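Local structure of glycosyl hydrolase family 10 (Prevotella bryantii, 4MGQ) at residues A[142-145]-A[146-149]. The protein probably takes part in xylan breakdown as an endo-1,4-beta-xylanase, of which this calcium-binding piece is a carbohydrate-binding module. Residues are numbered along the deposited sequence; the frame is centred on the assembly and turned at random.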
loop_
_atom_site.group_PDB
_atom_site.type_symbol
_atom_site.label_atom_id
_atom_site.label_comp_id
_atom_site.label_asym_id
_atom_site.label_seq_id
_atom_site.Cartn_x
_atom_site.Cartn_y
_atom_site.Cartn_z
ATOM N N THR A 142 0.408 -8.244 5.083
ATOM C CA THR A 142 0.631 -9.687 4.990
ATOM C C THR A 142 0.644 -10.218 3.559
ATOM O O THR A 142 0.419 -9.491 2.599
ATOM C CB THR A 142 -0.444 -10.475 5.769
ATOM O OG1 THR A 142 -1.744 -10.192 5.240
ATOM C CG2 THR A 142 -0.404 -10.107 7.256
ATOM N N LYS A 143 0.889 -11.515 3.443
ATOM C CA LYS A 143 0.914 -12.180 2.151
ATOM C C LYS A 143 0.444 -13.619 2.335
ATOM O O LYS A 143 0.404 -14.112 3.461
ATOM C CB LYS A 143 2.318 -12.150 1.562
ATOM C CG LYS A 143 3.312 -12.971 2.363
ATOM C CD LYS A 143 4.660 -13.039 1.694
ATOM C CE LYS A 143 5.605 -13.924 2.474
ATOM N NZ LYS A 143 5.096 -15.323 2.563
ATOM N N PRO A 144 0.067 -14.294 1.241
ATOM C CA PRO A 144 -0.164 -15.733 1.389
ATOM C C PRO A 144 1.117 -16.410 1.848
ATOM O O PRO A 144 2.201 -16.027 1.414
ATOM C CB PRO A 144 -0.566 -16.175 -0.020
ATOM C CG PRO A 144 -1.102 -14.923 -0.672
ATOM C CD PRO A 144 -0.233 -13.819 -0.124
ATOM N N SER A 145 1.009 -17.391 2.737
ATOM C CA SER A 145 2.205 -17.995 3.313
ATOM C C SER A 145 3.103 -18.633 2.251
ATOM O O SER A 145 4.322 -18.691 2.418
ATOM C CB SER A 145 1.823 -19.035 4.376
ATOM O OG SER A 145 1.084 -20.097 3.801
ATOM N N TRP A 146 2.507 -19.082 1.149
ATOM C CA TRP A 146 3.268 -19.776 0.116
ATOM C C TRP A 146 3.841 -18.853 -0.961
ATOM O O TRP A 146 4.532 -19.317 -1.868
ATOM C CB TRP A 146 2.395 -20.854 -0.537
ATOM C CG TRP A 146 1.167 -20.332 -1.213
ATOM C CD1 TRP A 146 1.034 -20.013 -2.532
ATOM C CD2 TRP A 146 -0.109 -20.082 -0.610
ATOM N NE1 TRP A 146 -0.241 -19.576 -2.787
ATOM C CE2 TRP A 146 -0.963 -19.608 -1.623
ATOM C CE3 TRP A 146 -0.612 -20.210 0.690
ATOM C CZ2 TRP A 146 -2.292 -19.258 -1.380
ATOM C CZ3 TRP A 146 -1.933 -19.864 0.930
ATOM C CH2 TRP A 146 -2.757 -19.393 -0.100
ATOM N N HIS A 147 3.572 -17.552 -0.867
ATOM C CA HIS A 147 4.232 -16.601 -1.753
ATOM C C HIS A 147 5.627 -16.320 -1.226
ATOM O O HIS A 147 5.788 -15.832 -0.110
ATOM C CB HIS A 147 3.432 -15.308 -1.875
ATOM C CG HIS A 147 2.200 -15.449 -2.707
ATOM N ND1 HIS A 147 1.461 -14.369 -3.132
ATOM C CD2 HIS A 147 1.578 -16.550 -3.194
ATOM C CE1 HIS A 147 0.438 -14.795 -3.853
ATOM N NE2 HIS A 147 0.489 -16.115 -3.904
ATOM N N GLU A 148 6.634 -16.644 -2.026
ATOM C CA GLU A 148 8.012 -16.607 -1.558
ATOM C C GLU A 148 8.674 -15.263 -1.847
ATOM O O GLU A 148 9.428 -15.115 -2.811
ATOM C CB GLU A 148 8.816 -17.744 -2.196
ATOM C CG GLU A 148 8.278 -19.126 -1.849
ATOM C CD GLU A 148 8.936 -20.240 -2.655
ATOM O OE1 GLU A 148 10.105 -20.073 -3.065
ATOM O OE2 GLU A 148 8.280 -21.283 -2.874
ATOM N N TYR A 149 8.367 -14.279 -1.010
ATOM C CA TYR A 149 9.056 -12.998 -1.042
ATOM C C TYR A 149 9.051 -12.446 0.378
ATOM O O TYR A 149 8.340 -12.972 1.234
ATOM C CB TYR A 149 8.394 -12.035 -2.030
ATOM C CG TYR A 149 7.048 -11.459 -1.618
ATOM C CD1 TYR A 149 6.979 -10.286 -0.868
ATOM C CD2 TYR A 149 5.855 -12.055 -2.006
ATOM C CE1 TYR A 149 5.762 -9.731 -0.500
ATOM C CE2 TYR A 149 4.615 -11.501 -1.641
ATOM C CZ TYR A 149 4.592 -10.333 -0.882
ATOM O OH TYR A 149 3.401 -9.754 -0.515
#
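P144 presses its ring carbons against two aromatic side chains at a tight reversal of the chain, a type I beta turn from P144 to H147. The pyrrolidine CG sits almost over the middle of the H147 imidazole, 3.6 Å from the ring centroid, with CD near ND1 of the same ring. Its CB is turned to W146 and lies 3.7 Å from the centroid of the indole six-membered ring, 7° off the normal; both are CH-pi contacts over a ring face. At the indole edge, near its plane, OG of S145 comes within 3.5 Å of CE3 of W146. The turn is closed by its backbone bond, H147 N to P144 O at 3.1 Å, the N-H arriving from above the carbonyl plane. The aliphatic chain of K143 runs over a face of the Y149 ring in the direction opposite to the tyrosine side chain, CD standing 3.8 Å from the ring centroid and CB beside the phenol OH. Extended at chi2 and chi3, the lysine chain bends at its last torsion (chi4 61°), which lifts NZ away from the ring face and toward the backbone carbonyls of the turn. There NZ donates to H147 O at 2.8 Å, in the carbonyl plane, and to P144 O at 3.2 Å, so one ammonium group ties together the carbonyls of the first and last residues of the turn, while P144 O accepts two donors from opposite faces. All this lies in the connection between strands 141-142 and 151-155, outermost strands of the two antiparallel sheets of this carbohydrate-binding beta-sandwich, away from the calcium site, and is pinned to strand 34-37: ND1 of H147 accepts a hydrogen bond from E34 N, the Y149 hydroxyl donates to E34 O, and P144 packs on Y36.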